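Local structure of hypothetical protein (Ruminococcus gnavus, 4QAN) at residues Y230-K234 and G235-R239; K265-K268 and T269-G273. The protein is of unknown function but has a cystatin-like fold, is a divergent member of the NTF2-like superfamily and can bind a metal ion. All coordinates share one frame; numbering follows the deposited sequence.

Contact 1: residues Y230-K234 and G235-R239; sequences YAIEK and GDLTR
Ala231 and Asp236 meet at the end of a helix, where the chain turns through a Schellman motif. The evidence lies in two backbone bonds and one torsion. Asp236 N donates to Ala231 O over 2.7 Å, and Gly235 N donates to Ile232 O over 3.2 Å. In the second bond the donor stands above the carbonyl plane, well away from a lone pair. Gly235 has a positive phi (76°), a value that favours glycine.

The tight part is the buried side of the turn. Ala231 CB lies 3.5 Å from Asp236 O, and its methyl also faces Asp236 CB. Beyond it, Leu237 folds one branch back onto the helix, with CD2 at 4.0 Å from Ile232 CA and 4.1 Å from Ile232 CG1. On the exposed side little joins the two segments: Lys234 touches 235-239 near its CB, 3.5 Å from Gly235 N, and the rest of its chain, bent at chi2 and chi3, turns away to lie over the Tyr230 ring of its own helix.

Asp236 occupies the N-cap position of helix 237-242 but makes no capping bond with its side chain; OD1 instead accepts from Gly1 N, while the Glu5 carboxylate takes up the N-H groups of Thr238 and Arg239. The turn thus joins helix 221-234 to helix 237-242, with helix 2-6 against Asp236, helix 87-108 against Leu237, and helix 254-275 against Ile232.

Contact 2: residues K265-K268 and T269-G273; sequences KELK and TMLYG
Lys265 O is gripped twice by Thr269, through the backbone N at 2.9 Å and through OG1 at 2.6 Å. The two donors reach it from opposite faces of the carbonyl plane, tilted from that plane by similar amounts. The hydroxyl gets there because OG1 sits beside its own backbone N, anti to the carbonyl carbon (chi1 -64°), which turns it back toward the preceding turn of the helix. A polar side chain is thereby tied to the carbonyl four residues back without interrupting the helical ladder, which continues with Met270 N to Glu266 O, Leu271 N to Leu267 O at 2.9 Å, and Tyr272 N to Lys268 O.

One turn along, Lys268 and Tyr272 form a CH-pi contact. Lys268 CG lies over one face of the ring, 3.8 Å from the centroid of Tyr272 and 20° off the ring normal, while CD continues toward the phenol end, 3.6 Å from Tyr272 OH. The lysine chain is extended to CD and then bends at chi3 (68°). Its NZ stays on the same side of the ring plane, past the CE2 edge, where three groups hold the ammonium: the carbonyl oxygens of Leu76 and Ile74 and, in a salt bridge, the carboxylate of Glu93.

The apolar side is carried by Leu267, whose CD1 touches Met270 CE at 3.9 Å and Leu271 CG at 4.1 Å; Met270 is modelled as selenomethionine. These contacts run along a single helix, 254-275. Its Leu267, Met270 and Leu271 side packs on helix 221-234, consistent with the helical layer of a cystatin-like domain; Leu89 of helix 87-108 meets Leu267, Lys268 and Leu271, and the loop residues Leu73, Ile74 and Pro79 lie against Tyr272.

From the N terminus, helix 221-234 ends in contact 1, a local turn that leads directly into helix 237-242. The chain then enters helix 254-275, where contact 2 spans successive turns. Each is local and they follow in series, neither nesting nor crossing, and neither closes a long loop. In space their centres are about 13 Å apart, and they meet through Ile232. Its CD1 lies 3.4 Å from Met270 CE and 3.5 Å from Leu267 CD1, while its CG2 packs against Leu271 CD2. Helices 221-234 and 254-275 are thereby joined, and helix 87-108 packs on both contacts through Leu89, bringing three helices together.

Contact 1: residues Y230-K234 and G235-R239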
# COMPACT_ATOMS: atom_id res chain seq x y z
N TYR A 230 -1.18 10.42 18.38
CA TYR A 230 -2.59 10.69 18.65
C TYR A 230 -3.46 10.22 17.49
O TYR A 230 -4.53 9.64 17.70
CB TYR A 230 -2.82 12.18 18.91
CG TYR A 230 -4.29 12.56 19.14
CD1 TYR A 230 -4.94 12.19 20.31
CD2 TYR A 230 -5.01 13.30 18.18
CE1 TYR A 230 -6.27 12.53 20.53
CE2 TYR A 230 -6.34 13.65 18.39
CZ TYR A 230 -6.97 13.27 19.56
OH TYR A 230 -8.28 13.61 19.78
N ALA A 231 -3.01 10.49 16.27
CA ALA A 231 -3.69 9.98 15.07
C ALA A 231 -3.86 8.44 15.09
O ALA A 231 -4.94 7.90 14.78
CB ALA A 231 -2.94 10.40 13.82
N ILE A 232 -2.80 7.75 15.46
CA ILE A 232 -2.81 6.29 15.60
C ILE A 232 -3.83 5.85 16.66
O ILE A 232 -4.65 4.95 16.40
CB ILE A 232 -1.39 5.76 15.89
CG1 ILE A 232 -0.55 5.88 14.60
CG2 ILE A 232 -1.42 4.32 16.38
CD1 ILE A 232 0.94 5.63 14.73
N GLU A 233 -3.82 6.53 17.80
CA GLU A 233 -4.77 6.24 18.89
C GLU A 233 -6.22 6.39 18.45
O GLU A 233 -7.07 5.62 18.90
CB GLU A 233 -4.51 7.18 20.07
CG GLU A 233 -3.16 7.02 20.75
CD GLU A 233 -2.82 8.17 21.67
OE1 GLU A 233 -3.55 9.17 21.65
OE2 GLU A 233 -1.82 8.07 22.43
N LYS A 234 -6.49 7.37 17.58
CA LYS A 234 -7.85 7.69 17.14
C LYS A 234 -8.27 7.02 15.84
O LYS A 234 -9.41 7.19 15.39
CB LYS A 234 -8.00 9.21 16.97
CG LYS A 234 -7.60 10.04 18.19
CD LYS A 234 -8.49 9.81 19.39
CE LYS A 234 -9.86 10.43 19.17
NZ LYS A 234 -10.45 10.83 20.46
N GLY A 235 -7.36 6.27 15.23
CA GLY A 235 -7.63 5.61 13.97
C GLY A 235 -7.61 6.55 12.78
O GLY A 235 -8.24 6.27 11.76
N ASP A 236 -6.89 7.67 12.90
CA ASP A 236 -6.78 8.64 11.82
C ASP A 236 -5.48 8.37 11.03
O ASP A 236 -4.57 9.19 11.00
CB ASP A 236 -6.80 10.09 12.38
CG ASP A 236 -8.22 10.58 12.76
OD1 ASP A 236 -9.21 9.95 12.34
OD2 ASP A 236 -8.36 11.61 13.46
N LEU A 237 -5.40 7.21 10.40
CA LEU A 237 -4.15 6.76 9.81
C LEU A 237 -3.75 7.56 8.57
O LEU A 237 -2.57 7.63 8.21
CB LEU A 237 -4.18 5.26 9.54
CG LEU A 237 -4.31 4.35 10.78
CD1 LEU A 237 -3.93 2.93 10.41
CD2 LEU A 237 -3.46 4.81 11.96
N THR A 238 -4.73 8.19 7.93
CA THR A 238 -4.41 9.10 6.85
C THR A 238 -3.65 10.32 7.32
O THR A 238 -2.71 10.74 6.68
CB THR A 238 -5.66 9.53 6.10
OG1 THR A 238 -6.34 8.36 5.70
CG2 THR A 238 -5.30 10.33 4.88
N ARG A 239 -4.07 10.87 8.45
CA ARG A 239 -3.39 11.99 9.07
C ARG A 239 -2.01 11.55 9.56
O ARG A 239 -1.01 12.28 9.45
CB ARG A 239 -4.26 12.52 10.21
CG ARG A 239 -3.77 13.79 10.86
CD ARG A 239 -4.83 14.35 11.81
NE ARG A 239 -4.21 15.18 12.85
CZ ARG A 239 -3.86 16.46 12.71
NH1 ARG A 239 -4.10 17.12 11.58
NH2 ARG A 239 -3.29 17.09 13.74

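Contact 2: residues K265-K268 and T269-G273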
# COMPACT_ATOMS: atom_id res chain seq x y z
N LYS A 265 3.95 1.19 4.92
CA LYS A 265 4.61 -0.04 5.28
C LYS A 265 5.40 0.08 6.57
O LYS A 265 5.34 -0.84 7.39
CB LYS A 265 5.52 -0.51 4.16
CG LYS A 265 5.97 -1.94 4.40
CD LYS A 265 6.80 -2.49 3.27
CE LYS A 265 7.17 -3.93 3.60
NZ LYS A 265 8.07 -4.49 2.59
N GLU A 266 6.15 1.18 6.73
CA GLU A 266 6.95 1.43 7.96
C GLU A 266 6.05 1.60 9.17
O GLU A 266 6.39 1.16 10.28
CB GLU A 266 7.77 2.74 7.88
CG GLU A 266 8.97 2.82 6.95
CD GLU A 266 9.60 4.24 6.91
OE1 GLU A 266 10.06 4.81 7.96
OE2 GLU A 266 9.65 4.80 5.79
N LEU A 267 4.94 2.29 8.97
CA LEU A 267 3.96 2.53 10.03
C LEU A 267 3.34 1.20 10.46
O LEU A 267 3.42 0.81 11.64
CB LEU A 267 2.91 3.53 9.55
CG LEU A 267 1.67 3.83 10.41
CD1 LEU A 267 2.02 3.93 11.89
CD2 LEU A 267 0.97 5.10 9.95
N LYS A 268 2.79 0.47 9.49
CA LYS A 268 2.32 -0.90 9.71
C LYS A 268 3.31 -1.74 10.49
O LYS A 268 2.97 -2.47 11.43
CB LYS A 268 2.06 -1.59 8.37
CG LYS A 268 1.53 -3.02 8.51
CD LYS A 268 1.49 -3.77 7.20
CE LYS A 268 2.88 -4.05 6.67
NZ LYS A 268 2.80 -4.54 5.26
N THR A 269 4.57 -1.62 10.10
CA THR A 269 5.61 -2.40 10.69
C THR A 269 5.76 -2.04 12.17
O THR A 269 5.95 -2.92 13.01
CB THR A 269 6.90 -2.22 9.87
OG1 THR A 269 6.68 -2.74 8.55
CG2 THR A 269 8.07 -2.94 10.52
N MSE A 270 5.65 -0.75 12.47
CA MSE A 270 5.72 -0.25 13.83
C MSE A 270 4.56 -0.80 14.64
O MSE A 270 4.76 -1.33 15.72
CB MSE A 270 5.76 1.28 13.83
CG MSE A 270 5.82 1.76 15.28
SE MSE A 270 5.87 3.71 15.47
CE MSE A 270 3.94 4.05 15.28
N LEU A 271 3.35 -0.70 14.12
CA LEU A 271 2.19 -1.24 14.81
C LEU A 271 2.33 -2.75 15.06
O LEU A 271 1.98 -3.24 16.14
CB LEU A 271 0.89 -0.96 14.04
CG LEU A 271 0.61 0.50 13.68
CD1 LEU A 271 -0.64 0.58 12.84
CD2 LEU A 271 0.49 1.38 14.92
N TYR A 272 2.87 -3.48 14.07
CA TYR A 272 3.05 -4.92 14.22
C TYR A 272 4.06 -5.18 15.34
O TYR A 272 3.95 -6.17 16.07
CB TYR A 272 3.52 -5.56 12.91
CG TYR A 272 2.44 -5.76 11.84
CD1 TYR A 272 1.17 -5.19 11.95
CD2 TYR A 272 2.71 -6.53 10.72
CE1 TYR A 272 0.22 -5.39 10.96
CE2 TYR A 272 1.77 -6.71 9.72
CZ TYR A 272 0.53 -6.15 9.85
OH TYR A 272 -0.38 -6.36 8.86
N GLY A 273 5.01 -4.27 15.51
CA GLY A 273 5.98 -4.36 16.61
C GLY A 273 5.31 -4.34 17.98
O GLY A 273 5.66 -5.12 18.87